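Long-range contacts in dihydropteroate synthase (Anaplasma phagocytophilum, PDB 6UCZ), which probably catalyses the condensation of 6-hydroxymethyl-7,8-dihydropterin diphosphate with p-aminobenzoate to give dihydropteroate, a step of folate synthesis: residues 34-39 with 68-73; 108-113 with 129-134; 156-161 with 179-184. All blocks are in the same frame, centred on the assembly; numbering follows the deposited sequence.

From the N terminus the chain closes three loops in series, none nested in or crossing another. Contact 1 pairs the first strand, 31-37, with strand 69-73 after helix 52-64. Contact 2 closes next, joining strands 110-115 and 131-134 across helix 118-127. Contacts 1 and 2 touch directly, since strands 69-73 and 110-115 are neighbours: I70 O lies 2.8 Å from S112 N, a probable hydrogen bond. Contact 3 comes last and sets the end of strand 153-157 against helix 174-194; strand 153-157 adjoins strand 131-134, and D134 of contact 2 packs on I156 and M157. Contacts 2 and 3 both reach the bound pterin, through N133 and M157.

Contact 1 of 3, residues 34-39 with 68-73; sequences GILNVT and DVIDVG
With CG anti to the backbone N (chi1 179°), L36 reaches along the sheet face it shares with V72, whose CG1 takes the same position (chi1 -172°) and whose CG2 therefore meets L36 CD2 at 4.2 Å. I70 lies on this face too, but it is deposited in two conformers, so its contact with L36 CD2 is less certain. Helices 52-64 and 97-106 pack over these apolar groups. V38, just past the strand, brings CG2 to 3.2 Å from G73 O, the carbonyl that also accepts V38 N at 2.8 Å in a nearly straight bond. Further back the backbones are laced by G34 N to V69 O, D71 N to G34 O (2.7 Å), L36 N to D71 O and G73 N to L36 O (2.9 Å). At the strand end, N37 OD1 is gripped twice by T39: OG1 comes in the carbonyl plane at 2.6 Å, while T39 N approaches from above it, making an Asx turn; T39 is poorly ordered. The other face carries D71 and I35, whose side chain comes to about 4 Å (nearest atoms) from the phosphate end of the bound ligand. The D71 carboxylate forms a salt bridge with R274 and accepts from S112 and N133, which makes it a second-shell anchor for two pterin-binding side chains. Parallel pairing of the first two strands, joined through helix 52-64 by a beta-alpha-beta crossover, opens the TIM barrel of dihydropteroate synthases.

Contact 2 of 3, residues 108-113 with 129-134; sequences HVEVSI and VDYIND. With PMM (pterin-6-yl-methyl-monophosphate), chain C.
Strands 110-113 and 131-134 are parallel neighbours in the barrel, paired S112 with Y131 and I113 with I132, and helix 118-127 links them as a beta-alpha-beta unit. In the paired part, I113 N bonds to Y131 O and N133 N to I113 O (2.8 Å). At the entry to the second strand two successive N-H groups converge on one acceptor: V111 O takes D130 N at 2.8 Å and Y131 N at 3.1 Å, both in its carbonyl plane. D130 returns the grip from its side chain, since OD2 receives V111 N at 3.0 Å on its anti lone pair and is also bonded by H105. On one face, V111 CG1 packs against V129 CG1 while I113 CG2 meets V129 CG2, under helices 97-106 and 118-127. On the other, the Y131 hydroxyl donates to E110 OE1 at 2.6 Å, arriving 38° out of a carboxylate plane that is itself turned 69° from the ring. E110 OE2 forms a salt bridge with K153, which probably eases the closeness of the E110 and D130 carboxylates. Nearer the pocket, S112 OG touches N133 CB at 3.2 Å and is bonded to D71, which also holds N133 ND2. Extended by its first torsion (chi1 174°), the N133 amide meets the pterin with both ends: ligand N2 donates to OD1 at 2.8 Å and ND2 donates to ligand N1 at 3.2 Å.

Contact 3 of 3, residues 156-161 with 179-184; sequences IMHHFG and NEIIEW. With PMM (pterin-6-yl-methyl-monophosphate), chain C.
H159, whose ring meets W184 across the contact, accepts the backbone N-H of G161 on ND1 at 2.9 Å, with the donor in the imidazole plane, while its NE2 is bonded to the carbonyl of G136. Pinned at both nitrogens, the ring is held with one face toward the indole, whose six-membered ring points an edge at it, the planes 72° apart. H158 makes the reverse approach: its own edge is directed at the face of the W184 five-membered ring, a T-shaped pair with centroids 4.5 Å apart and planes at 62°. H158 CD2 does the touching, 3.4 Å from W184 CD2. I181 then closes one face of the H158 imidazole, its CG1 standing 3.7 Å from the ring centroid almost exactly on the normal, a CH-pi contact. K212 is bonded to H158 ND1. This aromatic cluster fastens the loop after strand 153-157 to helix 174-194, the helix that follows this strand in the TIM barrel and leads on to strand 202-205. W184 reaches the loop because its CG lies anti to the backbone N (chi1 -172°), which turns a face of the indole to H158 CD2 and the backbone N of H159; the indole also forms a cation-pi pair with R188. Its CH2 comes to 3.2 Å from M157 O, a carbonyl buried here without a polar partner in the model. The M157 side chain leaves from the other side of the backbone, its first two torsions near anti carrying SD over the face of the pterin, 3.5 Å from ligand N3; the bend at the third torsion turns only CE.

Contact 1 of 3, residues 34-39 with 68-73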
loop_
_atom_site.group_PDB
_atom_site.type_symbol
_atom_site.label_atom_id
_atom_site.label_comp_id
_atom_site.label_asym_id
_atom_site.label_seq_id
_atom_site.Cartn_x
_atom_site.Cartn_y
_atom_site.Cartn_z
ATOM N N GLY A 34 -6.427 1.598 -5.901
ATOM C CA GLY A 34 -7.656 0.977 -5.438
ATOM C C GLY A 34 -7.394 -0.398 -4.845
ATOM O O GLY A 34 -6.699 -1.228 -5.444
ATOM N N ILE A 35 -7.985 -0.650 -3.682
ATOM C CA ILE A 35 -7.768 -1.894 -2.951
ATOM C C ILE A 35 -8.714 -2.959 -3.488
ATOM O O ILE A 35 -9.935 -2.762 -3.541
ATOM C CB ILE A 35 -7.972 -1.683 -1.442
ATOM C CG1 ILE A 35 -6.922 -0.727 -0.881
ATOM C CG2 ILE A 35 -7.970 -3.025 -0.690
ATOM C CD1 ILE A 35 -7.267 -0.208 0.524
ATOM N N LEU A 36 -8.150 -4.105 -3.856
ATOM C CA LEU A 36 -8.901 -5.249 -4.349
ATOM C C LEU A 36 -8.484 -6.440 -3.488
ATOM O O LEU A 36 -7.432 -7.049 -3.705
ATOM C CB LEU A 36 -8.633 -5.487 -5.834
ATOM C CG LEU A 36 -9.361 -6.687 -6.435
ATOM C CD1 LEU A 36 -10.801 -6.736 -6.005
ATOM C CD2 LEU A 36 -9.264 -6.635 -7.942
ATOM N N ASN A 37 -9.305 -6.751 -2.499
ATOM C CA ASN A 37 -9.043 -7.848 -1.587
ATOM C C ASN A 37 -9.727 -9.094 -2.135
ATOM O O ASN A 37 -10.920 -9.059 -2.456
ATOM C CB ASN A 37 -9.568 -7.488 -0.191
ATOM C CG ASN A 37 -9.357 -8.595 0.833
ATOM O OD1 ASN A 37 -9.964 -9.661 0.745
ATOM N ND2 ASN A 37 -8.526 -8.325 1.836
ATOM N N VAL A 38 -8.965 -10.177 -2.296
ATOM C CA VAL A 38 -9.541 -11.427 -2.773
ATOM C C VAL A 38 -9.510 -12.508 -1.698
ATOM O O VAL A 38 -9.689 -13.688 -2.010
ATOM C CB VAL A 38 -8.866 -11.914 -4.070
ATOM C CG1 VAL A 38 -9.046 -10.891 -5.197
ATOM C CG2 VAL A 38 -7.400 -12.221 -3.848
ATOM N N THR A 39 -9.293 -12.134 -0.438
ATOM C CA THR A 39 -9.420 -13.059 0.690
ATOM C C THR A 39 -10.875 -13.515 0.832
ATOM O O THR A 39 -11.153 -14.636 1.266
ATOM C CB THR A 39 -8.933 -12.431 2.028
ATOM O OG1 THR A 39 -9.936 -11.552 2.553
ATOM C CG2 THR A 39 -7.641 -11.648 1.824
ATOM N N ASP A 68 -5.956 4.647 -10.663
ATOM C CA ASP A 68 -4.714 4.619 -11.426
ATOM C C ASP A 68 -4.014 3.271 -11.333
ATOM O O ASP A 68 -3.341 2.859 -12.288
ATOM C CB ASP A 68 -3.790 5.729 -10.926
ATOM C CG ASP A 68 -4.413 7.106 -11.095
ATOM O OD1 ASP A 68 -4.712 7.481 -12.249
ATOM O OD2 ASP A 68 -4.670 7.785 -10.072
ATOM N N VAL A 69 -4.151 2.597 -10.193
ATOM C CA VAL A 69 -3.559 1.285 -9.927
ATOM C C VAL A 69 -4.597 0.444 -9.195
ATOM O O VAL A 69 -5.347 0.966 -8.363
ATOM C CB VAL A 69 -2.273 1.384 -9.067
ATOM C CG1 VAL A 69 -1.565 0.022 -8.974
ATOM C CG2 VAL A 69 -1.313 2.452 -9.618
ATOM N N ILE A 70 -4.653 -0.854 -9.506
ATOM C CA ILE A 70 -5.447 -1.814 -8.741
ATOM C C ILE A 70 -4.480 -2.657 -7.918
ATOM O O ILE A 70 -3.635 -3.367 -8.479
ATOM C CB ILE A 70 -6.305 -2.714 -9.644
ATOM C CG1 ILE A 70 -7.108 -1.891 -10.654
ATOM C CG2 ILE A 70 -7.222 -3.582 -8.789
ATOM C CD1 ILE A 70 -8.168 -1.020 -10.027
ATOM N N ASP A 71 -4.615 -2.592 -6.596
ATOM C CA ASP A 71 -3.767 -3.338 -5.672
ATOM C C ASP A 71 -4.490 -4.621 -5.270
ATOM O O ASP A 71 -5.471 -4.577 -4.523
ATOM C CB ASP A 71 -3.429 -2.484 -4.451
ATOM C CG ASP A 71 -2.459 -3.164 -3.501
ATOM O OD1 ASP A 71 -1.403 -3.633 -3.973
ATOM O OD2 ASP A 71 -2.734 -3.197 -2.275
ATOM N N VAL A 72 -3.994 -5.759 -5.753
ATOM C CA VAL A 72 -4.644 -7.050 -5.554
ATOM C C VAL A 72 -3.949 -7.784 -4.412
ATOM O O VAL A 72 -2.738 -8.035 -4.460
ATOM C CB VAL A 72 -4.615 -7.896 -6.832
ATOM C CG1 VAL A 72 -5.484 -9.145 -6.651
ATOM C CG2 VAL A 72 -5.044 -7.066 -8.057
ATOM N N GLY A 73 -4.724 -8.178 -3.409
ATOM C CA GLY A 73 -4.168 -8.875 -2.269
ATOM C C GLY A 73 -5.010 -10.051 -1.827
ATOM O O GLY A 73 -6.242 -10.014 -1.907
#

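Contact 2 of 3, residues 108-113 with 129-134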
loop_
_atom_site.group_PDB
_atom_site.type_symbol
_atom_site.label_atom_id
_atom_site.label_comp_id
_atom_site.label_asym_id
_atom_site.label_seq_id
_atom_site.Cartn_x
_atom_site.Cartn_y
_atom_site.Cartn_z
ATOM N N HIS A 108 -5.425 1.277 -19.429
ATOM C CA HIS A 108 -4.241 2.049 -19.046
ATOM C C HIS A 108 -4.212 2.274 -17.534
ATOM O O HIS A 108 -3.867 3.353 -17.046
ATOM C CB HIS A 108 -4.163 3.367 -19.819
ATOM C CG HIS A 108 -4.131 3.183 -21.306
ATOM N ND1 HIS A 108 -4.914 3.923 -22.167
ATOM C CD2 HIS A 108 -3.418 2.334 -22.084
ATOM C CE1 HIS A 108 -4.681 3.541 -23.411
ATOM N NE2 HIS A 108 -3.778 2.577 -23.388
ATOM N N VAL A 109 -4.617 1.250 -16.797
ATOM C CA VAL A 109 -4.544 1.216 -15.345
ATOM C C VAL A 109 -3.501 0.175 -14.953
ATOM O O VAL A 109 -3.407 -0.893 -15.577
ATOM C CB VAL A 109 -5.930 0.906 -14.745
ATOM C CG1 VAL A 109 -5.843 0.711 -13.240
ATOM C CG2 VAL A 109 -6.934 2.028 -15.103
ATOM N N GLU A 110 -2.685 0.497 -13.957
ATOM C CA GLU A 110 -1.652 -0.442 -13.539
ATOM C C GLU A 110 -2.188 -1.427 -12.506
ATOM O O GLU A 110 -3.253 -1.238 -11.922
ATOM C CB GLU A 110 -0.438 0.303 -12.991
ATOM C CG GLU A 110 0.224 1.195 -14.029
ATOM C CD GLU A 110 1.344 2.026 -13.448
ATOM O OE1 GLU A 110 1.054 2.938 -12.635
ATOM O OE2 GLU A 110 2.515 1.744 -13.786
ATOM N N VAL A 111 -1.414 -2.488 -12.267
ATOM C CA VAL A 111 -1.772 -3.521 -11.302
ATOM C C VAL A 111 -0.613 -3.702 -10.330
ATOM O O VAL A 111 0.553 -3.759 -10.740
ATOM C CB VAL A 111 -2.116 -4.859 -11.997
ATOM C CG1 VAL A 111 -2.522 -5.928 -10.964
ATOM C CG2 VAL A 111 -3.209 -4.654 -13.048
ATOM N N SER A 112 -0.945 -3.802 -9.044
ATOM C CA SER A 112 0.004 -3.999 -7.954
ATOM C C SER A 112 -0.307 -5.324 -7.268
ATOM O O SER A 112 -1.478 -5.687 -7.115
ATOM C CB SER A 112 -0.095 -2.835 -6.938
ATOM O OG SER A 112 0.780 -3.037 -5.847
ATOM N N ILE A 113 0.725 -6.062 -6.867
ATOM C CA ILE A 113 0.526 -7.296 -6.108
ATOM C C ILE A 113 0.877 -7.028 -4.652
ATOM O O ILE A 113 2.022 -6.693 -4.327
ATOM C CB ILE A 113 1.331 -8.478 -6.693
ATOM C CG1 ILE A 113 1.151 -9.740 -5.833
ATOM C CG2 ILE A 113 2.819 -8.161 -6.857
ATOM C CD1 ILE A 113 -0.276 -10.217 -5.730
ATOM N N VAL A 129 2.053 -7.832 -13.800
ATOM C CA VAL A 129 1.763 -6.719 -12.892
ATOM C C VAL A 129 2.885 -5.687 -12.961
ATOM O O VAL A 129 4.003 -5.955 -13.416
ATOM C CB VAL A 129 1.506 -7.154 -11.433
ATOM C CG1 VAL A 129 0.366 -8.151 -11.354
ATOM C CG2 VAL A 129 2.772 -7.689 -10.754
ATOM N N ASP A 130 2.552 -4.472 -12.536
ATOM C CA ASP A 130 3.425 -3.311 -12.638
ATOM C C ASP A 130 4.139 -2.967 -11.343
ATOM O O ASP A 130 5.202 -2.343 -11.389
ATOM C CB ASP A 130 2.608 -2.095 -13.094
ATOM C CG ASP A 130 1.897 -2.348 -14.409
ATOM O OD1 ASP A 130 2.563 -2.231 -15.450
ATOM O OD2 ASP A 130 0.700 -2.702 -14.397
ATOM N N TYR A 131 3.576 -3.338 -10.198
ATOM C CA TYR A 131 4.160 -3.022 -8.903
ATOM C C TYR A 131 4.188 -4.263 -8.035
ATOM O O TYR A 131 3.248 -5.063 -8.063
ATOM C CB TYR A 131 3.355 -1.954 -8.111
ATOM C CG TYR A 131 3.133 -0.613 -8.767
ATOM C CD1 TYR A 131 2.165 -0.440 -9.746
ATOM C CD2 TYR A 131 3.845 0.498 -8.343
ATOM C CE1 TYR A 131 1.951 0.808 -10.331
ATOM C CE2 TYR A 131 3.644 1.733 -8.906
ATOM C CZ TYR A 131 2.695 1.892 -9.895
ATOM O OH TYR A 131 2.518 3.138 -10.440
ATOM N N ILE A 132 5.248 -4.399 -7.242
ATOM C CA ILE A 132 5.195 -5.197 -6.023
ATOM C C ILE A 132 4.843 -4.267 -4.871
ATOM O O ILE A 132 5.572 -3.308 -4.586
ATOM C CB ILE A 132 6.524 -5.904 -5.731
ATOM C CG1 ILE A 132 7.030 -6.709 -6.928
ATOM C CG2 ILE A 132 6.363 -6.814 -4.501
ATOM C CD1 ILE A 132 8.424 -7.250 -6.699
ATOM N N ASN A 133 3.727 -4.523 -4.213
ATOM C CA ASN A 133 3.406 -3.814 -2.978
ATOM C C ASN A 133 3.888 -4.727 -1.853
ATOM O O ASN A 133 3.135 -5.540 -1.321
ATOM C CB ASN A 133 1.920 -3.492 -2.895
ATOM C CG ASN A 133 1.532 -2.899 -1.564
ATOM O OD1 ASN A 133 2.387 -2.450 -0.790
ATOM N ND2 ASN A 133 0.241 -2.928 -1.268
ATOM N N ASP A 134 5.171 -4.604 -1.511
ATOM C CA ASP A 134 5.801 -5.519 -0.553
ATOM C C ASP A 134 5.429 -5.068 0.843
ATOM O O ASP A 134 6.190 -4.369 1.521
ATOM C CB ASP A 134 7.315 -5.561 -0.724
ATOM C CG ASP A 134 7.995 -6.479 0.298
ATOM O OD1 ASP A 134 7.300 -7.279 0.963
ATOM O OD2 ASP A 134 9.232 -6.395 0.434
HETATM N N5 PMM C . -2.383 -1.772 4.576
HETATM C C6 PMM C . -2.911 -2.993 4.444
HETATM C C7 PMM C . -2.469 -3.859 3.462
HETATM N N8 PMM C . -1.494 -3.574 2.591
HETATM N N1 PMM C . 0.018 -2.051 1.817
HETATM C C2 PMM C . 0.593 -0.857 1.903
HETATM N N2 PMM C . 1.581 -0.534 1.061
HETATM N N3 PMM C . 0.237 0.080 2.835
HETATM C C4 PMM C . -0.734 -0.091 3.796
HETATM O O4 PMM C . -0.979 0.791 4.618
HETATM C C4A PMM C . -1.400 -1.409 3.738
HETATM C C8A PMM C . -0.972 -2.349 2.730
HETATM C C9 PMM C . -3.960 -3.371 5.460
HETATM O O10 PMM C . -5.166 -2.623 5.198
HETATM P PA PMM C . -6.501 -3.312 4.598
HETATM O O1P PMM C . -7.571 -2.212 4.699
HETATM O O2P PMM C . -6.913 -4.423 5.554
HETATM O O3P PMM C . -6.256 -3.786 3.204
#

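Contact 3 of 3, residues 156-161 with 179-184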
loop_
_atom_site.group_PDB
_atom_site.type_symbol
_atom_site.label_atom_id
_atom_site.label_comp_id
_atom_site.label_asym_id
_atom_site.label_seq_id
_atom_site.Cartn_x
_atom_site.Cartn_y
_atom_site.Cartn_z
ATOM N N ILE A 156 7.786 -0.664 -0.305
ATOM C CA ILE A 156 8.169 -1.321 0.943
ATOM C C ILE A 156 7.471 -0.593 2.085
ATOM O O ILE A 156 7.547 0.640 2.184
ATOM C CB ILE A 156 9.696 -1.365 1.133
ATOM C CG1 ILE A 156 10.325 0.015 0.904
ATOM C CG2 ILE A 156 10.320 -2.412 0.194
ATOM C CD1 ILE A 156 11.836 0.050 1.215
ATOM N N MET A 157 6.780 -1.351 2.938
ATOM C CA MET A 157 5.933 -0.804 3.997
ATOM C C MET A 157 6.520 -1.109 5.372
ATOM O O MET A 157 6.905 -2.253 5.640
ATOM C CB MET A 157 4.530 -1.403 3.919
ATOM C CG MET A 157 3.528 -0.686 4.824
ATOM S SD MET A 157 2.096 -1.709 5.155
ATOM C CE MET A 157 2.799 -2.897 6.327
ATOM N N HIS A 158 6.557 -0.104 6.254
ATOM C CA HIS A 158 7.066 -0.317 7.606
ATOM C C HIS A 158 6.069 -1.095 8.463
ATOM O O HIS A 158 4.863 -0.836 8.427
ATOM C CB HIS A 158 7.370 1.017 8.294
ATOM C CG HIS A 158 7.907 0.849 9.684
ATOM N ND1 HIS A 158 7.095 0.642 10.778
ATOM C CD2 HIS A 158 9.181 0.787 10.145
ATOM C CE1 HIS A 158 7.843 0.487 11.858
ATOM N NE2 HIS A 158 9.112 0.582 11.502
ATOM N N HIS A 159 6.585 -2.022 9.276
ATOM C CA HIS A 159 5.774 -2.726 10.267
ATOM C C HIS A 159 6.631 -3.187 11.445
ATOM O O HIS A 159 7.862 -3.186 11.383
ATOM C CB HIS A 159 5.037 -3.906 9.623
ATOM C CG HIS A 159 5.957 -4.921 9.018
ATOM N ND1 HIS A 159 6.605 -5.877 9.769
ATOM C CD2 HIS A 159 6.371 -5.097 7.742
ATOM C CE1 HIS A 159 7.361 -6.620 8.977
ATOM N NE2 HIS A 159 7.231 -6.172 7.739
ATOM N N PHE A 160 5.960 -3.503 12.554
ATOM C CA PHE A 160 6.561 -4.125 13.741
ATOM C C PHE A 160 6.310 -5.627 13.769
ATOM O O PHE A 160 6.004 -6.209 14.817
ATOM C CB PHE A 160 6.003 -3.459 15.000
ATOM C CG PHE A 160 6.419 -2.026 15.165
ATOM C CD1 PHE A 160 7.673 -1.702 15.639
ATOM C CD2 PHE A 160 5.586 -1.001 14.725
ATOM C CE1 PHE A 160 8.062 -0.388 15.774
ATOM C CE2 PHE A 160 5.969 0.325 14.844
ATOM C CZ PHE A 160 7.207 0.638 15.367
ATOM N N GLY A 161 6.416 -6.272 12.621
ATOM C CA GLY A 161 6.169 -7.687 12.459
ATOM C C GLY A 161 4.767 -7.955 11.936
ATOM O O GLY A 161 3.808 -7.231 12.229
ATOM N N ASN A 179 11.640 8.795 13.215
ATOM C CA ASN A 179 13.052 8.550 12.942
ATOM C C ASN A 179 13.335 7.064 12.779
ATOM O O ASN A 179 14.150 6.674 11.940
ATOM C CB ASN A 179 13.920 9.135 14.049
ATOM C CG ASN A 179 13.941 10.647 14.032
ATOM O OD1 ASN A 179 13.636 11.270 13.018
ATOM N ND2 ASN A 179 14.294 11.244 15.164
ATOM N N GLU A 180 12.698 6.222 13.600
ATOM C CA GLU A 180 12.902 4.778 13.490
ATOM C C GLU A 180 12.339 4.235 12.186
ATOM O O GLU A 180 12.961 3.377 11.542
ATOM C CB GLU A 180 12.267 4.054 14.677
ATOM C CG GLU A 180 13.002 4.214 16.005
ATOM C CD GLU A 180 12.345 3.409 17.114
ATOM O OE1 GLU A 180 11.469 2.568 16.794
ATOM O OE2 GLU A 180 12.706 3.612 18.297
ATOM N N ILE A 181 11.150 4.702 11.793
ATOM C CA ILE A 181 10.564 4.253 10.534
ATOM C C ILE A 181 11.487 4.601 9.378
ATOM O O ILE A 181 11.716 3.784 8.480
ATOM C CB ILE A 181 9.170 4.878 10.334
ATOM C CG1 ILE A 181 8.150 4.297 11.314
ATOM C CG2 ILE A 181 8.698 4.728 8.859
ATOM C CD1 ILE A 181 6.842 5.077 11.340
ATOM N N ILE A 182 12.044 5.811 9.394
ATOM C CA ILE A 182 12.918 6.247 8.311
ATOM C C ILE A 182 14.183 5.391 8.258
ATOM O O ILE A 182 14.621 4.969 7.178
ATOM C CB ILE A 182 13.233 7.746 8.468
ATOM C CG1 ILE A 182 12.015 8.584 8.038
ATOM C CG2 ILE A 182 14.509 8.129 7.724
ATOM C CD1 ILE A 182 12.092 10.018 8.452
ATOM N N GLU A 183 14.776 5.099 9.414
ATOM C CA GLU A 183 15.979 4.266 9.412
ATOM C C GLU A 183 15.667 2.853 8.930
ATOM O O GLU A 183 16.436 2.265 8.157
ATOM C CB GLU A 183 16.604 4.247 10.808
ATOM N N TRP A 184 14.536 2.298 9.365
ATOM C CA TRP A 184 14.134 0.959 8.939
ATOM C C TRP A 184 13.964 0.898 7.419
ATOM O O TRP A 184 14.493 -0.005 6.750
ATOM C CB TRP A 184 12.837 0.609 9.674
ATOM C CG TRP A 184 12.236 -0.793 9.593
ATOM C CD1 TRP A 184 12.316 -1.769 10.543
ATOM C CD2 TRP A 184 11.371 -1.307 8.567
ATOM N NE1 TRP A 184 11.581 -2.867 10.161
ATOM C CE2 TRP A 184 10.995 -2.609 8.951
ATOM C CE3 TRP A 184 10.900 -0.801 7.350
ATOM C CZ2 TRP A 184 10.180 -3.415 8.158
ATOM C CZ3 TRP A 184 10.085 -1.599 6.568
ATOM C CH2 TRP A 184 9.723 -2.887 6.977
HETATM N N5 PMM C . -2.383 -1.772 4.576
HETATM C C6 PMM C . -2.911 -2.993 4.444
HETATM C C7 PMM C . -2.469 -3.859 3.462
HETATM N N8 PMM C . -1.494 -3.574 2.591
HETATM N N1 PMM C . 0.018 -2.051 1.817
HETATM C C2 PMM C . 0.593 -0.857 1.903
HETATM N N2 PMM C . 1.581 -0.534 1.061
HETATM N N3 PMM C . 0.237 0.080 2.835
HETATM C C4 PMM C . -0.734 -0.091 3.796
HETATM O O4 PMM C . -0.979 0.791 4.618
HETATM C C4A PMM C . -1.400 -1.409 3.738
HETATM C C8A PMM C . -0.972 -2.349 2.730
HETATM C C9 PMM C . -3.960 -3.371 5.460
HETATM O O10 PMM C . -5.166 -2.623 5.198
HETATM P PA PMM C . -6.501 -3.312 4.598
HETATM O O1P PMM C . -7.571 -2.212 4.699
HETATM O O2P PMM C . -6.913 -4.423 5.554
HETATM O O3P PMM C . -6.256 -3.786 3.204
#